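Arylsulfatase (Pseudoalteromonas sp. MB47, PDB 7AJ0) is probably an exo-acting sulfatase that removes sulfate groups from fucoidan, working as a calcium-binding enzyme in an unusual hexameric assembly. Local coordinates at residues Gln99-Ser104 and Trp424-Phe429; Pro115-Leu120 and Lys497-Thr502. All blocks are in the same frame, centred on the assembly; numbering follows the deposited sequence.

Contact 1: residues Gln99-Ser104 and Trp424-Phe429; sequences QPTCTS and WSREDF. With CA (calcium ion), chain G.
Trp424, whose carbonyl oxygen meets Pro100, turns its indole away from residues 99-104: Phe429 CB lies over one face, 3.5 Å above the ring plane and toward the rim, while the backbone of Glu427 borders its edge. Trp424 NE1 sits at the edge of the Phe429 ring and is hydrogen-bonded to His499 NE2. Across the contact the CG-CD edge of the Pro100 ring, apolar and lacking an N-H, abuts Trp424 O, CG at 3.3 Å. Trp424 O accepts a hydrogen bond from a water 2.7 Å away, which also donates to Gln99 OE1. Strands 420-425 and 428-434 form a beta hairpin with a two-residue loop, a type II' turn from Ser425 to Asp428; Arg426 takes the corner with positive phi (54°), a place more often held by glycine. A second water lies 3.0 Å from Arg426 N, which donates to it, and 2.9 Å from Ser104 OG, a small hydroxyl suited to such bridging. Arg426 NE hydrogen-bonds to Val121 O. Cys102 SG binds calcium at 2.6 Å, with Asp60, Asp61, Asp325 and Asn326. Cys102 begins a Cys-Thr-Ser-Ser-Arg run resembling the sulfatase signature, whose cysteine is normally oxidised to formylglycine; here it is modelled unmodified.

Contact 2: residues Pro115-Leu120 and Lys497-Thr502; sequences PVRSGL and KAHIAT
Arg117 reaches from a short, weakly bonded helical turn to Thr502 on the long C-terminal helix 489-505, tying the core of this alkaline-phosphatase-like sulfatase fold to its C-terminal part. The close-fitting part is small and polar. Both terminal nitrogens of the guanidinium grip one atom end-on: NH1 and NH2 each donate to Thr502 OG1 at 3.1 Å, and the oxygen lies only 7° out of the guanidinium plane. The extended chain of Arg117 from CG to NE supplies the reach. Threonine suits the receiving end because its hydroxyl can also give: with OG1 between the backbone N and the carbonyl carbon (chi1 72°), it donates to His499 O at 2.8 Å, one turn back, so its proton is spent on the helix and its oxygen is turned to the arginine. His499 CE1 comes within 3.7 Å of Arg117 NH2, with ring and guanidinium planes 76° apart; the imidazole is stacked on Tyr422, and its NE2 is hydrogen-bonded to Trp424 NE1. NH2 also forms a salt bridge with Asp401, so a leucine in place of Arg117 would probably strip Thr502 OG1 of both donors and leave that carboxylate without its charged mate. By contrast, Lys497, Ala498 and Ala501 lie on the solvent side of the helix and make no contact with residues 115-120. The short helix gives way at Gly119, whose positive phi would push a side chain against the preceding carbonyl; an ST turn spans this exit, with Leu120 N donating to Ser118 OG at 3.2 Å.

How the contacts relate
From the N terminus the chain first supplies residues 99-104, at the start of helix 102-111, and soon after residues 115-120, on the next short helix. More than 300 residues later it returns: the hairpin 424-429 closes contact 1, and helix 489-505 closes contact 2. The segments alternate, so the two loops cross. Their centres are about 11 Å apart and they touch directly: Ser104 CB packs on Pro115 CG at 3.5 Å, and Ile500 CD1 meets Trp424 CH2 at 3.7 Å. Thus the calcium-site segment, the C-terminal four-stranded sheet and helix 489-505 meet side by side.

Contact 1: residues Gln99-Ser104 and Trp424-Phe429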
ATOM      1  N   GLN A  99       3.999 -29.817  -1.655  1.00 21.68           N
ATOM      2  CA  GLN A  99       4.931 -28.789  -2.108  1.00 21.89           C
ATOM      3  C   GLN A  99       4.158 -27.670  -2.789  1.00 21.84           C
ATOM      4  O   GLN A  99       2.973 -27.805  -3.095  1.00 21.67           O
ATOM      5  CB  GLN A  99       5.964 -29.403  -3.042  1.00 22.21           C
ATOM      6  CG  GLN A  99       6.676 -30.605  -2.447  1.00 22.31           C
ATOM      7  CD  GLN A  99       7.402 -30.272  -1.159  1.00 22.34           C
ATOM      8  OE1 GLN A  99       8.302 -29.431  -1.138  1.00 32.88           O
ATOM      9  NE2 GLN A  99       7.007 -30.924  -0.072  1.00 22.18           N
ATOM     10  N   PRO A 100       4.799 -26.525  -3.037  1.00 22.03           N
ATOM     11  CA  PRO A 100       4.054 -25.380  -3.583  1.00 22.03           C
ATOM     12  C   PRO A 100       3.723 -25.465  -5.067  1.00 22.18           C
ATOM     13  O   PRO A 100       2.907 -24.660  -5.534  1.00 22.19           O
ATOM     14  CB  PRO A 100       4.991 -24.186  -3.308  1.00 22.27           C
ATOM     15  CG  PRO A 100       5.973 -24.675  -2.296  1.00 22.30           C
ATOM     16  CD  PRO A 100       6.146 -26.135  -2.588  1.00 22.27           C
ATOM     17  N   THR A 101       4.311 -26.394  -5.824  1.00 22.36           N
ATOM     18  CA  THR A 101       4.092 -26.451  -7.264  1.00 22.58           C
ATOM     19  C   THR A 101       4.009 -27.900  -7.730  1.00 22.60           C
ATOM     20  O   THR A 101       4.338 -28.833  -6.995  1.00 22.50           O
ATOM     21  CB  THR A 101       5.199 -25.703  -8.026  1.00 23.01           C
ATOM     22  OG1 THR A 101       6.483 -26.152  -7.574  1.00 23.29           O
ATOM     23  CG2 THR A 101       5.083 -24.204  -7.797  1.00 26.95           C
ATOM     24  N   CYS A 102       3.578 -28.068  -8.986  1.00 24.96           N
ATOM     25  CA  CYS A 102       3.177 -29.380  -9.486  1.00 22.82           C
ATOM     26  C   CYS A 102       4.336 -30.369  -9.476  1.00 23.05           C
ATOM     27  O   CYS A 102       4.276 -31.414  -8.818  1.00 22.91           O
ATOM     28  CB  CYS A 102       2.621 -29.249 -10.909  1.00 29.94           C
ATOM     29  SG  CYS A 102       1.200 -28.158 -11.096  1.00 51.65           S
ATOM     30  N   THR A 103       5.395 -30.065 -10.230  1.00 23.46           N
ATOM     31  CA  THR A 103       6.497 -31.009 -10.377  1.00 23.79           C
ATOM     32  C   THR A 103       7.115 -31.357  -9.031  1.00 23.62           C
ATOM     33  O   THR A 103       7.505 -32.507  -8.795  1.00 23.72           O
ATOM     34  CB  THR A 103       7.561 -30.430 -11.313  1.00 24.31           C
ATOM     35  OG1 THR A 103       6.984 -30.183 -12.600  1.00 24.53           O
ATOM     36  CG2 THR A 103       8.734 -31.390 -11.454  1.00 24.72           C
ATOM     37  N   SER A 104       7.211 -30.375  -8.132  1.00 23.41           N
ATOM     38  CA  SER A 104       7.844 -30.612  -6.840  1.00 23.30           C
ATOM     39  C   SER A 104       7.011 -31.552  -5.977  1.00 22.96           C
ATOM     40  O   SER A 104       7.558 -32.446  -5.321  1.00 23.02           O
ATOM     41  CB  SER A 104       8.074 -29.281  -6.126  1.00 23.21           C
ATOM     42  OG  SER A 104       9.104 -28.542  -6.760  1.00 23.63           O
ATOM     43  N   TRP A 424       9.819 -25.762   1.143  1.00 22.86           N
ATOM     44  CA  TRP A 424      10.836 -25.263   0.235  1.00 23.25           C
ATOM     45  C   TRP A 424      10.183 -24.662  -1.000  1.00 23.22           C
ATOM     46  O   TRP A 424       9.165 -25.165  -1.485  1.00 22.95           O
ATOM     47  CB  TRP A 424      11.790 -26.376  -0.213  1.00 23.53           C
ATOM     48  CG  TRP A 424      12.713 -26.868   0.844  1.00 23.73           C
ATOM     49  CD1 TRP A 424      12.393 -27.668   1.898  1.00 23.53           C
ATOM     50  CD2 TRP A 424      14.118 -26.610   0.947  1.00 24.23           C
ATOM     51  NE1 TRP A 424      13.510 -27.922   2.657  1.00 23.87           N
ATOM     52  CE2 TRP A 424      14.582 -27.280   2.094  1.00 24.30           C
ATOM     53  CE3 TRP A 424      15.027 -25.871   0.182  1.00 24.67           C
ATOM     54  CZ2 TRP A 424      15.915 -27.234   2.499  1.00 24.79           C
ATOM     55  CZ3 TRP A 424      16.351 -25.827   0.584  1.00 25.16           C
ATOM     56  CH2 TRP A 424      16.782 -26.508   1.730  1.00 25.21           C
ATOM     57  N   SER A 425      10.780 -23.591  -1.506  1.00 23.54           N
ATOM     58  CA  SER A 425      10.468 -23.042  -2.825  1.00 23.67           C
ATOM     59  C   SER A 425      11.654 -23.419  -3.714  1.00 24.14           C
ATOM     60  O   SER A 425      12.660 -22.708  -3.770  1.00 24.56           O
ATOM     61  CB  SER A 425      10.245 -21.540  -2.775  1.00 23.78           C
ATOM     62  OG  SER A 425       9.963 -21.031  -4.067  1.00 23.96           O
ATOM     63  N   ARG A 426      11.537 -24.561  -4.394  1.00 24.11           N
ATOM     64  CA  ARG A 426      12.642 -25.115  -5.174  1.00 29.04           C
ATOM     65  C   ARG A 426      13.882 -25.242  -4.298  1.00 24.88           C
ATOM     66  O   ARG A 426      13.895 -26.051  -3.364  1.00 24.68           O
ATOM     67  CB  ARG A 426      12.889 -24.259  -6.415  1.00 32.15           C
ATOM     68  CG  ARG A 426      11.668 -24.207  -7.326  1.00 26.61           C
ATOM     69  CD  ARG A 426      12.024 -24.061  -8.794  1.00 33.89           C
ATOM     70  NE  ARG A 426      10.904 -24.469  -9.643  1.00 45.60           N
ATOM     71  CZ  ARG A 426       9.882 -23.683  -9.974  1.00 46.84           C
ATOM     72  NH1 ARG A 426       8.911 -24.148 -10.749  1.00 48.51           N
ATOM     73  NH2 ARG A 426       9.834 -22.432  -9.534  1.00 33.74           N
ATOM     74  N   GLU A 427      14.921 -24.459  -4.572  1.00 25.63           N
ATOM     75  CA  GLU A 427      16.158 -24.531  -3.804  1.00 25.75           C
ATOM     76  C   GLU A 427      16.188 -23.571  -2.618  1.00 25.64           C
ATOM     77  O   GLU A 427      17.242 -23.415  -1.993  1.00 26.02           O
ATOM     78  CB  GLU A 427      17.362 -24.258  -4.713  1.00 26.46           C
ATOM     79  CG  GLU A 427      17.733 -25.421  -5.625  1.00 29.29           C
ATOM     80  CD  GLU A 427      17.394 -25.172  -7.086  1.00 53.77           C
ATOM     81  OE1 GLU A 427      16.800 -24.118  -7.403  1.00 53.44           O
ATOM     82  OE2 GLU A 427      17.729 -26.038  -7.921  1.00 61.25           O
ATOM     83  N   ASP A 428      15.064 -22.938  -2.287  1.00 25.20           N
ATOM     84  CA  ASP A 428      14.986 -21.993  -1.179  1.00 25.13           C
ATOM     85  C   ASP A 428      14.190 -22.613  -0.039  1.00 24.63           C
ATOM     86  O   ASP A 428      13.035 -23.011  -0.227  1.00 24.19           O
ATOM     87  CB  ASP A 428      14.337 -20.680  -1.622  1.00 25.11           C
ATOM     88  CG  ASP A 428      15.220 -19.875  -2.550  1.00 28.76           C
ATOM     89  OD1 ASP A 428      16.380 -19.591  -2.180  1.00 40.95           O
ATOM     90  OD2 ASP A 428      14.754 -19.528  -3.655  1.00 31.95           O
ATOM     91  N   PHE A 429      14.808 -22.693   1.138  1.00 24.74           N
ATOM     92  CA  PHE A 429      14.105 -23.090   2.351  1.00 24.84           C
ATOM     93  C   PHE A 429      13.422 -21.863   2.944  1.00 24.23           C
ATOM     94  O   PHE A 429      14.091 -20.888   3.300  1.00 26.10           O
ATOM     95  CB  PHE A 429      15.072 -23.706   3.356  1.00 24.62           C
ATOM     96  CG  PHE A 429      14.438 -24.046   4.674  1.00 24.32           C
ATOM     97  CD1 PHE A 429      13.683 -25.196   4.817  1.00 28.22           C
ATOM     98  CD2 PHE A 429      14.596 -23.216   5.769  1.00 31.30           C
ATOM     99  CE1 PHE A 429      13.099 -25.512   6.025  1.00 23.77           C
ATOM    100  CE2 PHE A 429      14.014 -23.528   6.981  1.00 34.37           C
ATOM    101  CZ  PHE A 429      13.266 -24.678   7.109  1.00 23.91           C
TER
HETATM  102 CA    CA G 600      -0.579 -29.012  -9.478  1.00 22.07          CA
HETATM  103  O   HOH W   1       9.554 -27.588  -2.669  1.00 27.64           O
HETATM  104  O   HOH W   2       9.155 -26.257  -4.951  1.00 22.07           O

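Contact 2: residues Pro115-Leu120 and Lys497-Thr502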
ATOM      1  N   PRO A 115      12.051 -32.360  -3.196  1.00 24.04           N
ATOM      2  CA  PRO A 115      12.658 -32.282  -4.537  1.00 24.46           C
ATOM      3  C   PRO A 115      13.993 -31.558  -4.577  1.00 24.93           C
ATOM      4  O   PRO A 115      14.724 -31.708  -5.564  1.00 25.41           O
ATOM      5  CB  PRO A 115      11.596 -31.547  -5.369  1.00 24.20           C
ATOM      6  CG  PRO A 115      10.711 -30.872  -4.382  1.00 23.71           C
ATOM      7  CD  PRO A 115      10.737 -31.693  -3.133  1.00 25.82           C
ATOM      8  N   VAL A 116      14.344 -30.782  -3.550  1.00 24.85           N
ATOM      9  CA  VAL A 116      15.655 -30.146  -3.557  1.00 25.36           C
ATOM     10  C   VAL A 116      16.757 -31.195  -3.451  1.00 25.86           C
ATOM     11  O   VAL A 116      17.877 -30.981  -3.933  1.00 26.43           O
ATOM     12  CB  VAL A 116      15.753 -29.101  -2.430  1.00 25.21           C
ATOM     13  CG1 VAL A 116      15.743 -29.771  -1.062  1.00 25.03           C
ATOM     14  CG2 VAL A 116      16.999 -28.248  -2.613  1.00 25.76           C
ATOM     15  N   ARG A 117      16.465 -32.342  -2.833  1.00 25.70           N
ATOM     16  CA  ARG A 117      17.460 -33.404  -2.750  1.00 26.21           C
ATOM     17  C   ARG A 117      17.648 -34.090  -4.097  1.00 26.58           C
ATOM     18  O   ARG A 117      18.773 -34.429  -4.480  1.00 27.22           O
ATOM     19  CB  ARG A 117      17.055 -34.436  -1.698  1.00 25.98           C
ATOM     20  CG  ARG A 117      16.771 -33.872  -0.317  1.00 25.63           C
ATOM     21  CD  ARG A 117      16.653 -34.993   0.702  1.00 25.60           C
ATOM     22  NE  ARG A 117      16.128 -34.539   1.986  1.00 25.23           N
ATOM     23  CZ  ARG A 117      16.868 -34.049   2.975  1.00 25.44           C
ATOM     24  NH1 ARG A 117      18.181 -33.932   2.839  1.00 26.00           N
ATOM     25  NH2 ARG A 117      16.290 -33.670   4.107  1.00 25.12           N
ATOM     26  N   SER A 118      16.554 -34.301  -4.830  1.00 26.25           N
ATOM     27  CA  SER A 118      16.592 -35.067  -6.067  1.00 26.60           C
ATOM     28  C   SER A 118      16.943 -34.224  -7.283  1.00 26.94           C
ATOM     29  O   SER A 118      17.477 -34.756  -8.263  1.00 27.49           O
ATOM     30  CB  SER A 118      15.237 -35.742  -6.304  1.00 26.14           C
ATOM     31  OG  SER A 118      14.214 -34.779  -6.504  1.00 25.65           O
ATOM     32  N   GLY A 119      16.668 -32.924  -7.241  1.00 26.69           N
ATOM     33  CA  GLY A 119      16.792 -32.081  -8.407  1.00 26.98           C
ATOM     34  C   GLY A 119      15.514 -31.919  -9.194  1.00 26.61           C
ATOM     35  O   GLY A 119      15.509 -31.198 -10.202  1.00 41.94           O
ATOM     36  N   LEU A 120      14.430 -32.556  -8.765  1.00 26.08           N
ATOM     37  CA  LEU A 120      13.153 -32.520  -9.472  1.00 29.15           C
ATOM     38  C   LEU A 120      12.307 -31.330  -9.028  1.00 25.25           C
ATOM     39  O   LEU A 120      11.156 -31.472  -8.612  1.00 24.74           O
ATOM     40  CB  LEU A 120      12.414 -33.835  -9.256  1.00 25.51           C
ATOM     41  CG  LEU A 120      13.174 -35.087  -9.703  1.00 26.05           C
ATOM     42  CD1 LEU A 120      12.477 -36.356  -9.238  1.00 25.81           C
ATOM     43  CD2 LEU A 120      13.343 -35.091 -11.216  1.00 26.54           C
ATOM     44  N   LYS A 497      18.165 -25.735  11.479  1.00 25.98           N
ATOM     45  CA  LYS A 497      19.585 -26.038  11.346  1.00 26.56           C
ATOM     46  C   LYS A 497      19.805 -27.519  11.070  1.00 26.60           C
ATOM     47  O   LYS A 497      20.558 -27.890  10.162  1.00 26.87           O
ATOM     48  CB  LYS A 497      20.329 -25.613  12.613  1.00 27.05           C
ATOM     49  CG  LYS A 497      20.245 -24.126  12.921  1.00 27.13           C
ATOM     50  CD  LYS A 497      21.149 -23.311  12.011  1.00 38.28           C
ATOM     51  CE  LYS A 497      21.137 -21.834  12.391  1.00 45.84           C
ATOM     52  NZ  LYS A 497      21.596 -21.605  13.792  1.00 35.24           N
ATOM     53  N   ALA A 498      19.148 -28.385  11.846  1.00 26.39           N
ATOM     54  CA  ALA A 498      19.316 -29.820  11.651  1.00 26.47           C
ATOM     55  C   ALA A 498      18.847 -30.242  10.265  1.00 26.15           C
ATOM     56  O   ALA A 498      19.500 -31.055   9.599  1.00 26.43           O
ATOM     57  CB  ALA A 498      18.559 -30.587  12.734  1.00 26.30           C
ATOM     58  N   HIS A 499      17.720 -29.694   9.812  1.00 25.62           N
ATOM     59  CA  HIS A 499      17.206 -30.036   8.491  1.00 25.33           C
ATOM     60  C   HIS A 499      18.214 -29.679   7.406  1.00 25.69           C
ATOM     61  O   HIS A 499      18.469 -30.472   6.492  1.00 25.81           O
ATOM     62  CB  HIS A 499      15.883 -29.315   8.248  1.00 24.77           C
ATOM     63  CG  HIS A 499      15.259 -29.631   6.926  1.00 24.49           C
ATOM     64  ND1 HIS A 499      14.734 -30.871   6.631  1.00 24.33           N
ATOM     65  CD2 HIS A 499      15.079 -28.872   5.820  1.00 24.39           C
ATOM     66  CE1 HIS A 499      14.255 -30.861   5.401  1.00 24.13           C
ATOM     67  NE2 HIS A 499      14.454 -29.661   4.886  1.00 24.16           N
ATOM     68  N   ILE A 500      18.790 -28.478   7.487  1.00 25.93           N
ATOM     69  CA  ILE A 500      19.802 -28.078   6.516  1.00 26.36           C
ATOM     70  C   ILE A 500      21.041 -28.956   6.649  1.00 26.96           C
ATOM     71  O   ILE A 500      21.718 -29.242   5.655  1.00 27.31           O
ATOM     72  CB  ILE A 500      20.148 -26.587   6.688  1.00 26.55           C
ATOM     73  CG1 ILE A 500      18.939 -25.702   6.364  1.00 26.02           C
ATOM     74  CG2 ILE A 500      21.336 -26.205   5.815  1.00 27.13           C
ATOM     75  CD1 ILE A 500      18.470 -25.776   4.927  1.00 25.82           C
ATOM     76  N   ALA A 501      21.354 -29.404   7.868  1.00 27.15           N
ATOM     77  CA  ALA A 501      22.566 -30.190   8.075  1.00 27.80           C
ATOM     78  C   ALA A 501      22.483 -31.551   7.393  1.00 27.81           C
ATOM     79  O   ALA A 501      23.510 -32.077   6.948  1.00 28.39           O
ATOM     80  CB  ALA A 501      22.834 -30.367   9.570  1.00 28.01           C
ATOM     81  N   THR A 502      21.285 -32.139   7.301  1.00 27.24           N
ATOM     82  CA  THR A 502      21.157 -33.411   6.600  1.00 27.28           C
ATOM     83  C   THR A 502      21.626 -33.287   5.154  1.00 27.51           C
ATOM     84  O   THR A 502      22.079 -34.271   4.559  1.00 27.87           O
ATOM     85  CB  THR A 502      19.712 -33.916   6.624  1.00 26.63           C
ATOM     86  OG1 THR A 502      18.905 -33.109   5.758  1.00 26.18           O
ATOM     87  CG2 THR A 502      19.140 -33.875   8.033  1.00 26.41           C
TER